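Local coordinates for 2-aminomuconic 6-semialdehyde dehydrogenase (Pseudomonas sp., PDB 7BZV), which probably catalyses the NAD+-dependent oxidation of 2-aminomuconic 6-semialdehyde in the meta-cleavage pathway of 2-aminophenol breakdown, working as a tetramer, at residues R78-F83 against I101-G106; L158-K163 against T187-V192; E343-E348 against T374-L379. All coordinates share one frame; numbering follows the deposited sequence.

Contact 1: residues R78-F83 against I101-G106; sequences RRQQDF and IDIPRG
Gln80 and Phe83 on the first turn of helix 80-91 meet Ile103 of helix 95-119, a packing contact between two consecutive helices of the aldehyde dehydrogenase fold. Ile103 carries its side of the contact alone, and it does so with two branches. Its CG1 lies 4.0 Å from Phe83 CB, and CD1 runs on past the backbone of the same residue, 4.1 Å from Phe83 O. The other branch, CG2, touches Gln80 CB at 4.2 Å. Ile103 CG1 stands opposite its own carbonyl carbon (chi1 -87°), which sends it to Phe83 while CG2 is turned to Gln80. Phe83 offers only the root of its side chain here: CB faces Ile103, but the ring swings off toward other helices. No hydrogen bond crosses the contact, so it rests on van der Waals packing.

The polar contact lies within residues 78-83: Arg79, which follows helix 62-78 and occupies the N-cap position of helix 80-91, forms a salt bridge with Asp82. The guanidinium grips side-on, NE at 3.0 Å and NH2 at 2.9 Å from Asp82 OD2. Both nitrogens share that one oxygen, which sits in the guanidinium plane. On the partner helix, Pro104 brings no backbone N-H, and the helix is kinked there.

Leu84 and Glu87, further along helix 80-91, extend the surface that Ile103 touches. The Phe83 ring packs on Thr185, Leu188 and Val192 of helix 184-196 and on Leu157 of helix 156-169, while Ile101 and Arg105 of helix 95-119 rest against Leu158.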
ATOM      1  N   ARG B  78      29.958 -13.437 -10.486  1.00 41.46           N
ATOM      2  CA  ARG B  78      31.372 -13.768 -10.609  1.00 42.45           C
ATOM      3  C   ARG B  78      31.574 -15.049 -11.397  1.00 46.84           C
ATOM      4  O   ARG B  78      32.576 -15.189 -12.101  1.00 46.63           O
ATOM      5  CB  ARG B  78      32.002 -13.912  -9.229  1.00 42.02           C
ATOM      6  CG  ARG B  78      33.525 -14.044  -9.254  1.00 46.26           C
ATOM      7  CD  ARG B  78      34.080 -14.433  -7.900  1.00 48.02           C
ATOM      8  NE  ARG B  78      33.827 -15.828  -7.503  1.00 45.79           N
ATOM      9  CZ  ARG B  78      34.483 -16.884  -7.986  1.00 55.66           C
ATOM     10  NH1 ARG B  78      35.428 -16.725  -8.906  1.00 64.55           N
ATOM     11  NH2 ARG B  78      34.182 -18.102  -7.550  1.00 49.67           N
ATOM     12  N   ARG B  79      30.643 -16.001 -11.286  1.00 41.57           N
ATOM     13  CA  ARG B  79      30.757 -17.282 -11.966  1.00 37.53           C
ATOM     14  C   ARG B  79      29.834 -17.384 -13.164  1.00 35.00           C
ATOM     15  O   ARG B  79      29.424 -18.483 -13.550  1.00 40.25           O
ATOM     16  CB  ARG B  79      30.494 -18.414 -10.984  1.00 45.57           C
ATOM     17  CG  ARG B  79      31.456 -18.442  -9.820  1.00 43.77           C
ATOM     18  CD  ARG B  79      31.363 -19.753  -9.114  1.00 43.91           C
ATOM     19  NE  ARG B  79      31.563 -20.859 -10.039  1.00 48.88           N
ATOM     20  CZ  ARG B  79      31.242 -22.115  -9.777  1.00 43.97           C
ATOM     21  NH1 ARG B  79      30.701 -22.433  -8.613  1.00 49.14           N
ATOM     22  NH2 ARG B  79      31.464 -23.052 -10.681  1.00 44.21           N
ATOM     23  N   GLN B  80      29.534 -16.257 -13.797  1.00 36.52           N
ATOM     24  CA  GLN B  80      28.466 -16.264 -14.784  1.00 40.96           C
ATOM     25  C   GLN B  80      28.833 -17.018 -16.056  1.00 45.06           C
ATOM     26  O   GLN B  80      27.935 -17.528 -16.736  1.00 36.62           O
ATOM     27  CB  GLN B  80      28.041 -14.838 -15.129  1.00 31.15           C
ATOM     28  CG  GLN B  80      28.876 -14.073 -16.135  1.00 51.55           C
ATOM     29  CD  GLN B  80      28.360 -12.636 -16.285  1.00 78.81           C
ATOM     30  OE1 GLN B  80      27.195 -12.349 -15.990  1.00 79.97           O
ATOM     31  NE2 GLN B  80      29.220 -11.736 -16.740  1.00 89.07           N
ATOM     32  N   GLN B  81      30.117 -17.097 -16.414  1.00 47.06           N
ATOM     33  CA  GLN B  81      30.479 -17.918 -17.571  1.00 37.27           C
ATOM     34  C   GLN B  81      30.238 -19.400 -17.273  1.00 39.32           C
ATOM     35  O   GLN B  81      29.787 -20.163 -18.144  1.00 43.61           O
ATOM     36  CB  GLN B  81      31.934 -17.649 -17.964  1.00 42.33           C
ATOM     37  CG  GLN B  81      32.354 -18.290 -19.292  1.00 47.21           C
ATOM     38  CD  GLN B  81      31.676 -17.623 -20.475  1.00 46.61           C
ATOM     39  OE1 GLN B  81      31.751 -16.409 -20.642  1.00 57.02           O
ATOM     40  NE2 GLN B  81      30.996 -18.413 -21.290  1.00 54.22           N
ATOM     41  N   ASP B  82      30.513 -19.821 -16.040  1.00 35.04           N
ATOM     42  CA  ASP B  82      30.209 -21.187 -15.628  1.00 39.31           C
ATOM     43  C   ASP B  82      28.727 -21.493 -15.795  1.00 43.87           C
ATOM     44  O   ASP B  82      28.351 -22.538 -16.350  1.00 33.24           O
ATOM     45  CB  ASP B  82      30.630 -21.399 -14.171  1.00 45.34           C
ATOM     46  CG  ASP B  82      32.135 -21.317 -13.966  1.00 55.85           C
ATOM     47  OD1 ASP B  82      32.873 -21.260 -14.964  1.00 62.46           O
ATOM     48  OD2 ASP B  82      32.572 -21.327 -12.793  1.00 53.87           O
ATOM     49  N   PHE B  83      27.868 -20.604 -15.289  1.00 37.33           N
ATOM     50  CA  PHE B  83      26.431 -20.813 -15.414  1.00 33.19           C
ATOM     51  C   PHE B  83      26.028 -20.839 -16.874  1.00 34.99           C
ATOM     52  O   PHE B  83      25.261 -21.706 -17.313  1.00 36.79           O
ATOM     53  CB  PHE B  83      25.665 -19.710 -14.654  1.00 29.44           C
ATOM     54  CG  PHE B  83      25.563 -19.975 -13.186  1.00 28.90           C
ATOM     55  CD1 PHE B  83      24.507 -20.695 -12.672  1.00 27.75           C
ATOM     56  CD2 PHE B  83      26.531 -19.521 -12.322  1.00 33.77           C
ATOM     57  CE1 PHE B  83      24.445 -20.983 -11.312  1.00 27.78           C
ATOM     58  CE2 PHE B  83      26.467 -19.787 -10.971  1.00 36.05           C
ATOM     59  CZ  PHE B  83      25.420 -20.507 -10.458  1.00 33.77           C
ATOM     60  N   ILE B 101      19.055 -13.464 -21.490  1.00 31.53           N
ATOM     61  CA  ILE B 101      17.839 -13.766 -20.747  1.00 33.59           C
ATOM     62  C   ILE B 101      18.153 -14.671 -19.567  1.00 32.54           C
ATOM     63  O   ILE B 101      18.004 -14.268 -18.399  1.00 30.81           O
ATOM     64  CB  ILE B 101      16.783 -14.385 -21.680  1.00 39.78           C
ATOM     65  CG1 ILE B 101      16.336 -13.310 -22.681  1.00 46.06           C
ATOM     66  CG2 ILE B 101      15.622 -14.972 -20.875  1.00 55.22           C
ATOM     67  CD1 ILE B 101      15.302 -13.744 -23.629  1.00 47.64           C
ATOM     68  N   ASP B 102      18.570 -15.908 -19.845  1.00 28.25           N
ATOM     69  CA  ASP B 102      18.601 -16.905 -18.775  1.00 31.89           C
ATOM     70  C   ASP B 102      19.511 -16.489 -17.628  1.00 33.00           C
ATOM     71  O   ASP B 102      19.105 -16.509 -16.456  1.00 31.30           O
ATOM     72  CB  ASP B 102      19.005 -18.258 -19.333  1.00 29.57           C
ATOM     73  CG  ASP B 102      18.042 -18.714 -20.398  1.00 38.28           C
ATOM     74  OD1 ASP B 102      18.166 -18.246 -21.548  1.00 33.15           O
ATOM     75  OD2 ASP B 102      17.116 -19.475 -20.063  1.00 30.16           O
ATOM     76  N   ILE B 103      20.757 -16.160 -17.924  1.00 26.23           N
ATOM     77  CA  ILE B 103      21.703 -15.978 -16.830  1.00 27.65           C
ATOM     78  C   ILE B 103      21.432 -14.618 -16.189  1.00 32.66           C
ATOM     79  O   ILE B 103      21.382 -14.535 -14.954  1.00 32.46           O
ATOM     80  CB  ILE B 103      23.155 -16.117 -17.305  1.00 34.09           C
ATOM     81  CG1 ILE B 103      23.622 -17.579 -17.286  1.00 39.00           C
ATOM     82  CG2 ILE B 103      24.081 -15.347 -16.391  1.00 42.32           C
ATOM     83  CD1 ILE B 103      22.681 -18.586 -17.896  1.00 39.06           C
ATOM     84  N   PRO B 104      21.265 -13.528 -16.959  1.00 32.83           N
ATOM     85  CA  PRO B 104      21.015 -12.230 -16.303  1.00 31.20           C
ATOM     86  C   PRO B 104      19.717 -12.178 -15.502  1.00 34.63           C
ATOM     87  O   PRO B 104      19.736 -11.674 -14.379  1.00 31.51           O
ATOM     88  CB  PRO B 104      20.989 -11.232 -17.472  1.00 30.59           C
ATOM     89  CG  PRO B 104      21.923 -11.909 -18.532  1.00 33.57           C
ATOM     90  CD  PRO B 104      21.534 -13.366 -18.401  1.00 29.23           C
ATOM     91  N   ARG B 105      18.597 -12.674 -16.040  1.00 29.61           N
ATOM     92  CA  ARG B 105      17.367 -12.740 -15.252  1.00 30.43           C
ATOM     93  C   ARG B 105      17.504 -13.704 -14.080  1.00 32.72           C
ATOM     94  O   ARG B 105      16.963 -13.459 -12.995  1.00 26.80           O
ATOM     95  CB  ARG B 105      16.194 -13.144 -16.135  1.00 25.97           C
ATOM     96  CG  ARG B 105      15.859 -12.063 -17.217  1.00 38.16           C
ATOM     97  CD  ARG B 105      14.491 -12.316 -17.927  1.00 39.56           C
ATOM     98  NE  ARG B 105      14.293 -11.451 -19.100  1.00 38.56           N
ATOM     99  CZ  ARG B 105      13.167 -11.378 -19.819  1.00 40.91           C
ATOM    100  NH1 ARG B 105      12.100 -12.100 -19.493  1.00 37.27           N
ATOM    101  NH2 ARG B 105      13.096 -10.562 -20.861  1.00 42.00           N
ATOM    102  N   GLY B 106      18.233 -14.793 -14.253  1.00 28.70           N
ATOM    103  CA  GLY B 106      18.425 -15.695 -13.125  1.00 31.66           C
ATOM    104  C   GLY B 106      19.123 -15.025 -11.958  1.00 37.80           C
ATOM    105  O   GLY B 106      18.794 -15.270 -10.790  1.00 31.01           O
TER

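Contact 2: residues L158-K163 against T187-V192; sequences LLLTWK and TLLAEV
Leu160 and Thr161 of helix 156-169 meet Leu189 of helix 184-196, and the apolar contact among these three buried residues is all that joins the two segments. Leu160 and Leu189 reach toward each other tip to tip, their CD2 methyls 3.9 Å apart. The same Leu189 CD2 also meets Thr161 CG2 at 4.2 Å, this time at a slant, so one methyl serves two partners that are neighbours in sequence. Both leucines place CG opposite the backbone N (chi1 175° for Leu160, -173° for Leu189), which carries their branches toward the facing helix. The nearest CA atoms, those of Thr161 and Leu189, are 8.9 Å apart, a span bridged by side chains alone. Phe203 of strand 203-205 also packs on Leu189.

Hydrogen bonds serve other directions. Thr161 holds OG1 between its backbone N and carbonyl carbon, which puts CG2 on the Leu189 side; the hydroxyl bonds to Asn109 ND2 of helix 95-119. Thr187 OG1 turns to Pro183 O and His207 NE2.

The charged end of Lys163 likewise looks elsewhere, its NZ bonding to Thr228 and Thr230 of strand 226-230.

These two helices each follow a strand of the parallel, Rossmann-like part of the sheet, as the successive beta-alpha-beta crossovers of strands 134-150, 173-177 and 203-205. Their mutual contact is purely hydrophobic: burial of apolar surface and van der Waals packing hold it, while the buried threonine hydroxyl is satisfied by a third helix.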
ATOM      1  N   LEU B 158      16.573 -19.626 -14.643  1.00 28.17           N
ATOM      2  CA  LEU B 158      15.675 -18.491 -14.433  1.00 24.97           C
ATOM      3  C   LEU B 158      14.466 -18.873 -13.565  1.00 21.81           C
ATOM      4  O   LEU B 158      14.166 -18.203 -12.568  1.00 24.28           O
ATOM      5  CB  LEU B 158      15.241 -17.964 -15.788  1.00 25.55           C
ATOM      6  CG  LEU B 158      14.424 -16.665 -15.855  1.00 31.36           C
ATOM      7  CD1 LEU B 158      14.431 -16.205 -17.332  1.00 33.12           C
ATOM      8  CD2 LEU B 158      13.059 -16.867 -15.414  1.00 36.31           C
ATOM      9  N   LEU B 159      13.764 -19.948 -13.924  1.00 27.96           N
ATOM     10  CA  LEU B 159      12.589 -20.377 -13.152  1.00 29.12           C
ATOM     11  C   LEU B 159      12.967 -21.015 -11.821  1.00 31.44           C
ATOM     12  O   LEU B 159      12.199 -20.931 -10.855  1.00 27.74           O
ATOM     13  CB  LEU B 159      11.733 -21.348 -13.966  1.00 26.35           C
ATOM     14  CG  LEU B 159      10.976 -20.631 -15.101  1.00 32.33           C
ATOM     15  CD1 LEU B 159      10.206 -21.615 -15.995  1.00 33.36           C
ATOM     16  CD2 LEU B 159      10.048 -19.544 -14.554  1.00 41.37           C
ATOM     17  N   LEU B 160      14.130 -21.658 -11.737  1.00 27.42           N
ATOM     18  CA  LEU B 160      14.625 -22.085 -10.434  1.00 25.83           C
ATOM     19  C   LEU B 160      14.803 -20.902  -9.493  1.00 27.58           C
ATOM     20  O   LEU B 160      14.272 -20.913  -8.369  1.00 24.42           O
ATOM     21  CB  LEU B 160      15.935 -22.853 -10.600  1.00 29.17           C
ATOM     22  CG  LEU B 160      16.650 -23.260  -9.311  1.00 31.67           C
ATOM     23  CD1 LEU B 160      15.730 -24.125  -8.450  1.00 33.38           C
ATOM     24  CD2 LEU B 160      17.971 -24.003  -9.596  1.00 31.92           C
ATOM     25  N   THR B 161      15.579 -19.882  -9.896  1.00 25.99           N
ATOM     26  CA  THR B 161      15.807 -18.793  -8.958  1.00 20.84           C
ATOM     27  C   THR B 161      14.541 -17.953  -8.734  1.00 25.70           C
ATOM     28  O   THR B 161      14.435 -17.277  -7.708  1.00 25.72           O
ATOM     29  CB  THR B 161      16.974 -17.892  -9.397  1.00 26.48           C
ATOM     30  OG1 THR B 161      16.657 -17.234 -10.626  1.00 27.85           O
ATOM     31  CG2 THR B 161      18.255 -18.716  -9.557  1.00 26.89           C
ATOM     32  N   TRP B 162      13.597 -17.961  -9.673  1.00 26.68           N
ATOM     33  CA  TRP B 162      12.322 -17.273  -9.466  1.00 26.22           C
ATOM     34  C   TRP B 162      11.570 -17.807  -8.246  1.00 27.57           C
ATOM     35  O   TRP B 162      10.829 -17.056  -7.600  1.00 25.09           O
ATOM     36  CB  TRP B 162      11.490 -17.446 -10.728  1.00 26.82           C
ATOM     37  CG  TRP B 162      10.087 -17.016 -10.718  1.00 25.18           C
ATOM     38  CD1 TRP B 162       8.984 -17.813 -10.892  1.00 26.09           C
ATOM     39  CD2 TRP B 162       9.605 -15.695 -10.534  1.00 26.86           C
ATOM     40  NE1 TRP B 162       7.839 -17.044 -10.827  1.00 28.63           N
ATOM     41  CE2 TRP B 162       8.194 -15.743 -10.608  1.00 27.22           C
ATOM     42  CE3 TRP B 162      10.225 -14.464 -10.309  1.00 31.13           C
ATOM     43  CZ2 TRP B 162       7.387 -14.587 -10.476  1.00 30.86           C
ATOM     44  CZ3 TRP B 162       9.424 -13.330 -10.147  1.00 31.78           C
ATOM     45  CH2 TRP B 162       8.033 -13.401 -10.249  1.00 30.35           C
ATOM     46  N   LYS B 163      11.742 -19.091  -7.927  1.00 26.22           N
ATOM     47  CA  LYS B 163      11.168 -19.716  -6.730  1.00 25.43           C
ATOM     48  C   LYS B 163      12.125 -19.653  -5.547  1.00 25.73           C
ATOM     49  O   LYS B 163      11.706 -19.317  -4.438  1.00 24.48           O
ATOM     50  CB  LYS B 163      10.807 -21.189  -6.996  1.00 25.07           C
ATOM     51  CG  LYS B 163       9.971 -21.449  -8.255  1.00 31.00           C
ATOM     52  CD  LYS B 163       8.782 -20.489  -8.366  1.00 42.52           C
ATOM     53  CE  LYS B 163       7.876 -20.789  -9.581  1.00 53.72           C
ATOM     54  NZ  LYS B 163       7.404 -22.204  -9.680  1.00 74.87           N
ATOM     55  N   THR B 187      22.962 -27.435  -9.981  1.00 31.88           N
ATOM     56  CA  THR B 187      24.127 -27.882  -9.229  1.00 29.96           C
ATOM     57  C   THR B 187      25.115 -26.739  -9.007  1.00 32.54           C
ATOM     58  O   THR B 187      25.687 -26.621  -7.920  1.00 33.75           O
ATOM     59  CB  THR B 187      24.787 -29.063  -9.954  1.00 37.85           C
ATOM     60  OG1 THR B 187      23.779 -30.051 -10.207  1.00 34.77           O
ATOM     61  CG2 THR B 187      25.904 -29.659  -9.108  1.00 43.92           C
ATOM     62  N   LEU B 188      25.327 -25.879 -10.011  1.00 28.15           N
ATOM     63  CA  LEU B 188      26.189 -24.716  -9.788  1.00 31.75           C
ATOM     64  C   LEU B 188      25.585 -23.779  -8.742  1.00 33.85           C
ATOM     65  O   LEU B 188      26.304 -23.180  -7.927  1.00 35.93           O
ATOM     66  CB  LEU B 188      26.416 -23.963 -11.089  1.00 30.36           C
ATOM     67  CG  LEU B 188      27.178 -24.751 -12.165  1.00 42.43           C
ATOM     68  CD1 LEU B 188      27.332 -23.949 -13.441  1.00 38.96           C
ATOM     69  CD2 LEU B 188      28.544 -25.189 -11.660  1.00 42.09           C
ATOM     70  N   LEU B 189      24.266 -23.673  -8.711  1.00 36.64           N
ATOM     71  CA  LEU B 189      23.664 -22.831  -7.685  1.00 32.35           C
ATOM     72  C   LEU B 189      23.985 -23.363  -6.291  1.00 37.88           C
ATOM     73  O   LEU B 189      24.329 -22.593  -5.385  1.00 31.66           O
ATOM     74  CB  LEU B 189      22.167 -22.717  -7.911  1.00 29.35           C
ATOM     75  CG  LEU B 189      21.472 -21.703  -6.963  1.00 30.56           C
ATOM     76  CD1 LEU B 189      22.008 -20.301  -7.120  1.00 33.29           C
ATOM     77  CD2 LEU B 189      19.932 -21.696  -7.200  1.00 24.60           C
ATOM     78  N   ALA B 190      23.926 -24.680  -6.107  1.00 33.31           N
ATOM     79  CA  ALA B 190      24.331 -25.251  -4.824  1.00 40.07           C
ATOM     80  C   ALA B 190      25.789 -24.934  -4.501  1.00 38.03           C
ATOM     81  O   ALA B 190      26.124 -24.626  -3.347  1.00 38.43           O
ATOM     82  CB  ALA B 190      24.092 -26.761  -4.823  1.00 38.90           C
ATOM     83  N   GLU B 191      26.675 -25.007  -5.498  1.00 38.27           N
ATOM     84  CA  GLU B 191      28.061 -24.617  -5.256  1.00 38.40           C
ATOM     85  C   GLU B 191      28.129 -23.178  -4.767  1.00 39.01           C
ATOM     86  O   GLU B 191      28.886 -22.859  -3.844  1.00 41.02           O
ATOM     87  CB  GLU B 191      28.899 -24.803  -6.524  1.00 43.18           C
ATOM     88  CG  GLU B 191      29.008 -26.267  -6.969  1.00 42.82           C
ATOM     89  CD  GLU B 191      29.942 -26.475  -8.172  1.00 54.16           C
ATOM     90  OE1 GLU B 191      30.598 -25.514  -8.622  1.00 41.68           O
ATOM     91  OE2 GLU B 191      30.027 -27.616  -8.665  1.00 50.26           O
ATOM     92  N   VAL B 192      27.314 -22.302  -5.344  1.00 36.93           N
ATOM     93  CA  VAL B 192      27.309 -20.906  -4.921  1.00 36.23           C
ATOM     94  C   VAL B 192      26.825 -20.782  -3.483  1.00 35.14           C
ATOM     95  O   VAL B 192      27.413 -20.047  -2.671  1.00 42.39           O
ATOM     96  CB  VAL B 192      26.447 -20.069  -5.879  1.00 32.12           C
ATOM     97  CG1 VAL B 192      26.182 -18.670  -5.279  1.00 36.43           C
ATOM     98  CG2 VAL B 192      27.114 -19.959  -7.203  1.00 33.82           C
TER

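Contact 3: residues E343-E348 against T374-L379; sequences ELARQE and TVIAGL
Leu379, just beyond strand 374-377, reaches across to Glu348 on helix 332-348. Its CB points at that helix but is still too far off to touch it. CG stands opposite the carbonyl carbon of Leu379 (chi1 -57°) and brings the fork of the side chain closer. From there the two methyls part company. CD1 continues the extended line of the chain and approaches Glu348 CB at 4.3 Å. CD2 goes to the backbone instead, lying 3.4 Å from Glu348 O and 4.0 Å from Glu348 C. The Leu379 tip thus covers a main-chain carbonyl on one branch and the base of a side chain on the other.

About a turn earlier on the helix, Ala345 makes the second point of contact: its CB meets Ile376 CD1 at 4.0 Å. Ile376 has CG1 between its own backbone N and carbonyl carbon (chi1 55°), and the chain then runs straight out to CD1. Alanine has only a methyl to give, so the isoleucine supplies the reach, across 7.9 Å between the CA atoms of Ala345 and Ile376.

No hydrogen bond joins the two segments. The Glu348 carboxylate is engaged by backbone N-H groups of Arg384 and Val385 in helix 384-387, one on each oxygen. The Leu379 backbone N is bonded to His396 NE2.

Strand 374-377 sits next to the edge of the seven-stranded sheet, between antiparallel strand 351-354 and parallel strand 394-400. Helix 332-348 packs on a face of this sheet, which by its topology probably belongs to the catalytic domain of the aldehyde dehydrogenase fold. Phe352 of strand 351-354 touches both Ala345 and Ile376, while Val385 of helix 384-387 lies against Ile376, Leu379 and Leu344.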
ATOM      1  N   GLU B 343       2.922 -33.459 -37.847  1.00 54.08           N
ATOM      2  CA  GLU B 343       2.216 -34.450 -38.656  1.00 56.99           C
ATOM      3  C   GLU B 343       0.707 -34.340 -38.456  1.00 46.06           C
ATOM      4  O   GLU B 343      -0.058 -34.386 -39.425  1.00 50.69           O
ATOM      5  CB  GLU B 343       2.715 -35.858 -38.313  1.00 56.07           C
ATOM      6  CG  GLU B 343       2.096 -36.992 -39.139  1.00 72.56           C
ATOM      7  CD  GLU B 343       2.320 -36.839 -40.637  1.00 73.55           C
ATOM      8  OE1 GLU B 343       3.420 -36.412 -41.040  1.00 70.96           O
ATOM      9  OE2 GLU B 343       1.400 -37.154 -41.421  1.00 74.33           O
ATOM     10  N   LEU B 344       0.260 -34.172 -37.207  1.00 42.18           N
ATOM     11  CA  LEU B 344      -1.159 -33.920 -36.967  1.00 34.37           C
ATOM     12  C   LEU B 344      -1.634 -32.722 -37.781  1.00 39.58           C
ATOM     13  O   LEU B 344      -2.723 -32.750 -38.359  1.00 44.53           O
ATOM     14  CB  LEU B 344      -1.417 -33.698 -35.483  1.00 41.27           C
ATOM     15  CG  LEU B 344      -2.886 -33.514 -35.086  1.00 39.51           C
ATOM     16  CD1 LEU B 344      -3.701 -34.752 -35.512  1.00 46.94           C
ATOM     17  CD2 LEU B 344      -3.008 -33.291 -33.594  1.00 52.12           C
ATOM     18  N   ALA B 345      -0.815 -31.665 -37.856  1.00 50.25           N
ATOM     19  CA  ALA B 345      -1.192 -30.497 -38.648  1.00 41.40           C
ATOM     20  C   ALA B 345      -1.411 -30.882 -40.105  1.00 38.54           C
ATOM     21  O   ALA B 345      -2.409 -30.500 -40.730  1.00 42.44           O
ATOM     22  CB  ALA B 345      -0.117 -29.408 -38.560  1.00 38.90           C
ATOM     23  N   ARG B 346      -0.465 -31.616 -40.671  1.00 40.06           N
ATOM     24  CA  ARG B 346      -0.632 -32.112 -42.030  1.00 53.10           C
ATOM     25  C   ARG B 346      -1.956 -32.847 -42.182  1.00 58.18           C
ATOM     26  O   ARG B 346      -2.764 -32.535 -43.065  1.00 51.31           O
ATOM     27  CB  ARG B 346       0.525 -33.037 -42.370  1.00 54.57           C
ATOM     28  CG  ARG B 346       1.295 -32.645 -43.589  1.00 67.75           C
ATOM     29  CD  ARG B 346       2.595 -33.408 -43.622  1.00 83.15           C
ATOM     30  NE  ARG B 346       3.718 -32.598 -43.166  1.00 78.08           N
ATOM     31  CZ  ARG B 346       4.146 -31.501 -43.786  1.00 78.94           C
ATOM     32  NH1 ARG B 346       3.532 -31.066 -44.888  1.00 70.42           N
ATOM     33  NH2 ARG B 346       5.187 -30.835 -43.304  1.00 66.94           N
ATOM     34  N   GLN B 347      -2.199 -33.818 -41.306  1.00 56.38           N
ATOM     35  CA  GLN B 347      -3.418 -34.614 -41.386  1.00 58.33           C
ATOM     36  C   GLN B 347      -4.662 -33.753 -41.250  1.00 61.29           C
ATOM     37  O   GLN B 347      -5.677 -34.018 -41.903  1.00 52.61           O
ATOM     38  CB  GLN B 347      -3.418 -35.677 -40.298  1.00 56.15           C
ATOM     39  CG  GLN B 347      -2.229 -36.572 -40.313  1.00 67.80           C
ATOM     40  CD  GLN B 347      -2.394 -37.718 -39.359  1.00 96.01           C
ATOM     41  OE1 GLN B 347      -1.711 -37.789 -38.339  1.00100.06           O
ATOM     42  NE2 GLN B 347      -3.321 -38.620 -39.669  1.00114.77           N
ATOM     43  N   GLU B 348      -4.619 -32.734 -40.378  1.00 57.46           N
ATOM     44  CA  GLU B 348      -5.780 -31.870 -40.209  1.00 41.25           C
ATOM     45  C   GLU B 348      -5.992 -30.947 -41.412  1.00 43.18           C
ATOM     46  O   GLU B 348      -7.002 -30.231 -41.443  1.00 49.72           O
ATOM     47  CB  GLU B 348      -5.659 -31.086 -38.888  1.00 49.31           C
ATOM     48  CG  GLU B 348      -6.225 -31.885 -37.703  1.00 58.85           C
ATOM     49  CD  GLU B 348      -6.154 -31.179 -36.362  1.00 59.99           C
ATOM     50  OE1 GLU B 348      -5.190 -30.432 -36.114  1.00 55.59           O
ATOM     51  OE2 GLU B 348      -7.076 -31.386 -35.539  1.00 63.12           O
ATOM     52  N   THR B 374       8.323 -22.917 -37.698  1.00 30.57           N
ATOM     53  CA  THR B 374       7.216 -23.386 -38.523  1.00 23.92           C
ATOM     54  C   THR B 374       6.015 -22.469 -38.332  1.00 35.04           C
ATOM     55  O   THR B 374       5.728 -22.008 -37.219  1.00 33.93           O
ATOM     56  CB  THR B 374       6.897 -24.850 -38.182  1.00 39.02           C
ATOM     57  OG1 THR B 374       8.058 -25.651 -38.451  1.00 34.69           O
ATOM     58  CG2 THR B 374       5.722 -25.421 -38.978  1.00 40.97           C
ATOM     59  N   VAL B 375       5.311 -22.206 -39.424  1.00 30.30           N
ATOM     60  CA  VAL B 375       4.063 -21.455 -39.367  1.00 33.12           C
ATOM     61  C   VAL B 375       3.035 -22.208 -40.191  1.00 33.02           C
ATOM     62  O   VAL B 375       3.297 -22.525 -41.356  1.00 33.86           O
ATOM     63  CB  VAL B 375       4.218 -20.020 -39.903  1.00 33.17           C
ATOM     64  CG1 VAL B 375       2.857 -19.415 -40.063  1.00 36.95           C
ATOM     65  CG2 VAL B 375       5.069 -19.203 -38.989  1.00 34.51           C
ATOM     66  N   ILE B 376       1.850 -22.447 -39.621  1.00 31.22           N
ATOM     67  CA  ILE B 376       0.766 -23.067 -40.367  1.00 28.82           C
ATOM     68  C   ILE B 376      -0.424 -22.124 -40.447  1.00 35.55           C
ATOM     69  O   ILE B 376      -0.535 -21.151 -39.695  1.00 32.48           O
ATOM     70  CB  ILE B 376       0.325 -24.426 -39.773  1.00 36.61           C
ATOM     71  CG1 ILE B 376      -0.041 -24.267 -38.289  1.00 34.79           C
ATOM     72  CG2 ILE B 376       1.425 -25.471 -39.935  1.00 43.69           C
ATOM     73  CD1 ILE B 376      -0.669 -25.517 -37.643  1.00 37.02           C
ATOM     74  N   ALA B 377      -1.331 -22.442 -41.372  1.00 32.89           N
ATOM     75  CA  ALA B 377      -2.513 -21.640 -41.641  1.00 31.97           C
ATOM     76  C   ALA B 377      -3.597 -22.535 -42.222  1.00 36.63           C
ATOM     77  O   ALA B 377      -3.354 -23.683 -42.602  1.00 36.28           O
ATOM     78  CB  ALA B 377      -2.188 -20.493 -42.604  1.00 35.67           C
ATOM     79  N   GLY B 378      -4.793 -21.990 -42.315  1.00 34.20           N
ATOM     80  CA  GLY B 378      -5.871 -22.650 -43.010  1.00 39.20           C
ATOM     81  C   GLY B 378      -6.834 -23.422 -42.135  1.00 38.52           C
ATOM     82  O   GLY B 378      -7.812 -23.963 -42.657  1.00 43.31           O
ATOM     83  N   LEU B 379      -6.596 -23.519 -40.837  1.00 38.41           N
ATOM     84  CA  LEU B 379      -7.434 -24.396 -40.032  1.00 35.90           C
ATOM     85  C   LEU B 379      -8.474 -23.601 -39.247  1.00 42.88           C
ATOM     86  O   LEU B 379      -8.388 -22.378 -39.084  1.00 34.66           O
ATOM     87  CB  LEU B 379      -6.583 -25.237 -39.083  1.00 45.39           C
ATOM     88  CG  LEU B 379      -5.513 -26.085 -39.769  1.00 52.37           C
ATOM     89  CD1 LEU B 379      -4.708 -26.871 -38.745  1.00 63.68           C
ATOM     90  CD2 LEU B 379      -6.140 -27.028 -40.825  1.00 46.55           C
TER

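Overall arrangement
Contacts 1 and 2 form one helical cluster, their centres 10 Å apart. Two polar links join them: a probable hydrogen bond, Gly106 O to Thr161 OG1 at 2.9 Å, and a salt bridge, Arg79 NH1 to Glu191 OE1 at 3.1 Å. Phe83 CE1 adds packing at 3.6 Å from Leu188 CB. Contact 3 lies apart, where a helix packs on a strand of the seven-stranded sheet; its centre is 37 Å from that of contact 1 and 38 Å from that of contact 2, on the opposite side of the chain's centre from the latter. The nearest bound di(hydroxyethyl)ether is about 14 Å from the side chain of Gln80 and about 13 Å from that of Thr161, so neither contact lines a ligand site.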